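Local coordinates for hypothetical protein yiiX (Escherichia coli, PDB 2IF6) that is of unconfirmed function but belongs to the permuted papain-like amidase family and is probably a hydrolase, at residues V115-Y120 with G125-E130. Sequence-based numbering, arbitrary orientation.
Sequences VVWKVY and GMRVGE
The indole N-H of W117 donates to the carbonyl oxygen of G129, with NE1 to O at 2.9 Å and an N-H...O angle of 154°; the oxygen sits a little out of the indole plane. With CG anti to the backbone N (chi1 -166°), the indole extends from the helix toward the returning chain and presents its NE1 edge to it. One turn further on, Y120 O accepts a weak hydrogen bond from M126 N at 3.4 Å. Between these two links a water joins the backbones: it donates to W117 O and to M126 O and accepts from V128 N (2.8 Å from the water), while lying over one face of the indole. Both segments belong to the permuted papain-like amidase fold: G125, with positive phi, is the first residue to leave the helical conformation after helix 112-124, and the following loop doubles back along the helix toward strand 132-133. G129, with positive phi, adopts a backbone conformation suited to glycine and passes close to the indole. V128 O, 3.3 Å from W117 CD1, is buried here without a polar partner. At the far rim of the indole, W117 CZ2 lies over the centre of one guanidinium face of R127, the two planes 82° apart, so that the benzo edge points into the guanidinium; R127 CG also meets W117 CZ2 at 3.8 Å. On the side facing the main sheet, V128 CG2 packs against Y120 CD2 at 3.6 Å. M126 runs alongside Y120 in the same direction, its sulfur at the ring edge in a Met-aromatic contact and its methyl CE 4.0 Å from Y120 CD2. I10 of strand 10-13 packs against both Y120 and V128, V75 of strand 70-75 touches Y120 and M126, and the Y120 hydroxyl is hydrogen-bonded to G8 O.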
ATOM      1  N   VAL A 115       1.547  -5.358   3.101  1.00 15.81           N
ATOM      2  CA  VAL A 115       0.400  -6.251   3.299  1.00 15.89           C
ATOM      3  C   VAL A 115      -0.397  -6.463   2.004  1.00 15.74           C
ATOM      4  O   VAL A 115      -0.846  -7.570   1.739  1.00 18.16           O
ATOM      5  CB  VAL A 115      -0.501  -5.800   4.476  1.00 15.37           C
ATOM      6  CG1 VAL A 115      -1.491  -4.750   4.020  1.00 16.89           C
ATOM      7  CG2 VAL A 115      -1.243  -6.999   5.051  1.00 15.96           C
ATOM      8  N   VAL A 116      -0.543  -5.437   1.167  1.00 15.30           N
ATOM      9  CA  VAL A 116      -1.266  -5.629  -0.109  1.00 16.20           C
ATOM     10  C   VAL A 116      -0.473  -6.625  -0.992  1.00 16.41           C
ATOM     11  O   VAL A 116      -1.044  -7.550  -1.577  1.00 15.96           O
ATOM     12  CB  VAL A 116      -1.496  -4.255  -0.815  1.00 16.20           C
ATOM     13  CG1 VAL A 116      -2.118  -4.434  -2.229  1.00 16.57           C
ATOM     14  CG2 VAL A 116      -2.424  -3.369   0.056  1.00 17.13           C
ATOM     15  N   TRP A 117       0.856  -6.459  -1.022  1.00 16.61           N
ATOM     16  CA  TRP A 117       1.709  -7.316  -1.860  1.00 17.00           C
ATOM     17  C   TRP A 117       1.587  -8.735  -1.350  1.00 16.82           C
ATOM     18  O   TRP A 117       1.374  -9.673  -2.141  1.00 18.37           O
ATOM     19  CB  TRP A 117       3.172  -6.849  -1.844  1.00 17.51           C
ATOM     20  CG  TRP A 117       4.032  -7.483  -2.929  1.00 18.31           C
ATOM     21  CD1 TRP A 117       4.300  -6.970  -4.170  1.00 18.48           C
ATOM     22  CD2 TRP A 117       4.680  -8.767  -2.875  1.00 18.57           C
ATOM     23  NE1 TRP A 117       5.109  -7.840  -4.877  1.00 18.48           N
ATOM     24  CE2 TRP A 117       5.350  -8.951  -4.109  1.00 19.25           C
ATOM     25  CE3 TRP A 117       4.776  -9.764  -1.894  1.00 17.45           C
ATOM     26  CZ2 TRP A 117       6.097 -10.110  -4.395  1.00 20.32           C
ATOM     27  CZ3 TRP A 117       5.531 -10.915  -2.173  1.00 18.89           C
ATOM     28  CH2 TRP A 117       6.176 -11.072  -3.422  1.00 18.94           C
ATOM     29  N   LYS A 118       1.689  -8.907  -0.034  1.00 17.02           N
ATOM     30  CA  LYS A 118       1.687 -10.254   0.560  1.00 17.72           C
ATOM     31  C   LYS A 118       0.346 -10.978   0.399  1.00 17.60           C
ATOM     32  O   LYS A 118       0.299 -12.204   0.190  1.00 18.08           O
ATOM     33  CB  LYS A 118       2.140 -10.239   2.012  1.00 17.75           C
ATOM     34  CG  LYS A 118       3.647 -10.099   2.144  1.00 18.29           C
ATOM     35  CD  LYS A 118       4.076  -9.919   3.574  1.00 18.84           C
ATOM     36  CE  LYS A 118       5.628  -9.934   3.671  1.00 21.33           C
ATOM     37  NZ  LYS A 118       6.158  -9.766   5.045  1.00 20.44           N
ATOM     38  N   VAL A 119      -0.746 -10.228   0.436  1.00 17.01           N
ATOM     39  CA  VAL A 119      -2.071 -10.828   0.251  1.00 15.94           C
ATOM     40  C   VAL A 119      -2.225 -11.353  -1.194  1.00 17.24           C
ATOM     41  O   VAL A 119      -2.664 -12.482  -1.408  1.00 17.81           O
ATOM     42  CB  VAL A 119      -3.211  -9.862   0.658  1.00 17.02           C
ATOM     43  CG1 VAL A 119      -4.565 -10.393   0.125  1.00 16.21           C
ATOM     44  CG2 VAL A 119      -3.242  -9.681   2.219  1.00 13.85           C
ATOM     45  N   TYR A 120      -1.812 -10.565  -2.184  1.00 16.83           N
ATOM     46  CA  TYR A 120      -1.947 -10.998  -3.583  1.00 17.29           C
ATOM     47  C   TYR A 120      -1.088 -12.219  -3.837  1.00 18.86           C
ATOM     48  O   TYR A 120      -1.482 -13.139  -4.572  1.00 19.10           O
ATOM     49  CB  TYR A 120      -1.568  -9.878  -4.557  1.00 17.09           C
ATOM     50  CG  TYR A 120      -2.780  -9.175  -5.106  1.00 16.54           C
ATOM     51  CD1 TYR A 120      -3.397  -8.140  -4.402  1.00 17.08           C
ATOM     52  CD2 TYR A 120      -3.354  -9.587  -6.300  1.00 16.53           C
ATOM     53  CE1 TYR A 120      -4.540  -7.505  -4.920  1.00 17.80           C
ATOM     54  CE2 TYR A 120      -4.499  -8.986  -6.808  1.00 14.34           C
ATOM     55  CZ  TYR A 120      -5.087  -7.939  -6.113  1.00 13.98           C
ATOM     56  OH  TYR A 120      -6.189  -7.317  -6.647  1.00 15.95           O
ATOM     57  N   GLY A 125      -1.006 -16.146  -5.943  1.00 24.65           N
ATOM     58  CA  GLY A 125       0.357 -16.332  -6.469  1.00 25.08           C
ATOM     59  C   GLY A 125       0.768 -15.287  -7.491  1.00 24.63           C
ATOM     60  O   GLY A 125       1.587 -15.567  -8.370  1.00 26.63           O
ATOM     61  N   MET A 126       0.216 -14.077  -7.390  1.00 23.81           N
ATOM     62  CA  MET A 126       0.609 -12.960  -8.247  1.00 23.60           C
ATOM     63  C   MET A 126       1.608 -12.088  -7.492  1.00 23.63           C
ATOM     64  O   MET A 126       1.405 -11.796  -6.315  1.00 24.16           O
ATOM     65  CB  MET A 126      -0.601 -12.081  -8.629  1.00 23.14           C
ATOM     66  CG  MET A 126      -1.727 -12.773  -9.413  1.00 24.62           C
ATOM     67  SD  MET A 126      -3.122 -11.668  -9.844  1.00 24.44           S
ATOM     68  CE  MET A 126      -2.304 -10.118 -10.100  1.00 24.24           C
ATOM     69  N   ARG A 127       2.667 -11.666  -8.179  1.00 22.67           N
ATOM     70  CA  ARG A 127       3.592 -10.671  -7.654  1.00 22.64           C
ATOM     71  C   ARG A 127       3.200  -9.317  -8.241  1.00 21.09           C
ATOM     72  O   ARG A 127       3.440  -9.026  -9.427  1.00 20.10           O
ATOM     73  CB  ARG A 127       5.034 -11.042  -8.003  1.00 22.41           C
ATOM     74  CG  ARG A 127       5.509 -12.378  -7.363  1.00 24.48           C
ATOM     75  CD  ARG A 127       6.911 -12.789  -7.868  1.00 26.47           C
ATOM     76  NE  ARG A 127       7.933 -11.784  -7.554  1.00 33.65           N
ATOM     77  CZ  ARG A 127       8.735 -11.820  -6.486  1.00 36.79           C
ATOM     78  NH1 ARG A 127       8.667 -12.828  -5.619  1.00 38.32           N
ATOM     79  NH2 ARG A 127       9.621 -10.841  -6.291  1.00 39.26           N
ATOM     80  N   VAL A 128       2.541  -8.509  -7.425  1.00 19.52           N
ATOM     81  CA  VAL A 128       1.996  -7.241  -7.883  1.00 19.22           C
ATOM     82  C   VAL A 128       2.962  -6.130  -7.484  1.00 19.05           C
ATOM     83  O   VAL A 128       2.711  -5.381  -6.550  1.00 19.23           O
ATOM     84  CB  VAL A 128       0.562  -6.995  -7.335  1.00 19.29           C
ATOM     85  CG1 VAL A 128      -0.027  -5.699  -7.891  1.00 19.87           C
ATOM     86  CG2 VAL A 128      -0.383  -8.160  -7.772  1.00 19.60           C
ATOM     87  N   GLY A 129       4.073  -6.041  -8.206  1.00 19.50           N
ATOM     88  CA  GLY A 129       5.115  -5.085  -7.864  1.00 19.78           C
ATOM     89  C   GLY A 129       6.488  -5.675  -7.653  1.00 20.17           C
ATOM     90  O   GLY A 129       6.646  -6.807  -7.136  1.00 20.04           O
ATOM     91  N   GLU A 130       7.493  -4.902  -8.071  1.00 20.61           N
ATOM     92  CA  GLU A 130       8.878  -5.321  -7.986  1.00 22.35           C
ATOM     93  C   GLU A 130       9.387  -5.008  -6.568  1.00 22.67           C
ATOM     94  O   GLU A 130       9.034  -3.977  -5.974  1.00 22.24           O
ATOM     95  CB  GLU A 130       9.730  -4.606  -9.043  1.00 22.65           C
ATOM     96  CG  GLU A 130       9.341  -4.902 -10.517  1.00 27.71           C
ATOM     97  CD  GLU A 130       9.350  -6.407 -10.849  1.00 33.10           C
ATOM     98  OE1 GLU A 130      10.439  -7.036 -10.879  1.00 33.64           O
ATOM     99  OE2 GLU A 130       8.251  -6.964 -11.057  1.00 36.36           O
TER
HETATM  100  O   HOH W   1       1.915  -9.541  -4.923  1.00 16.64           O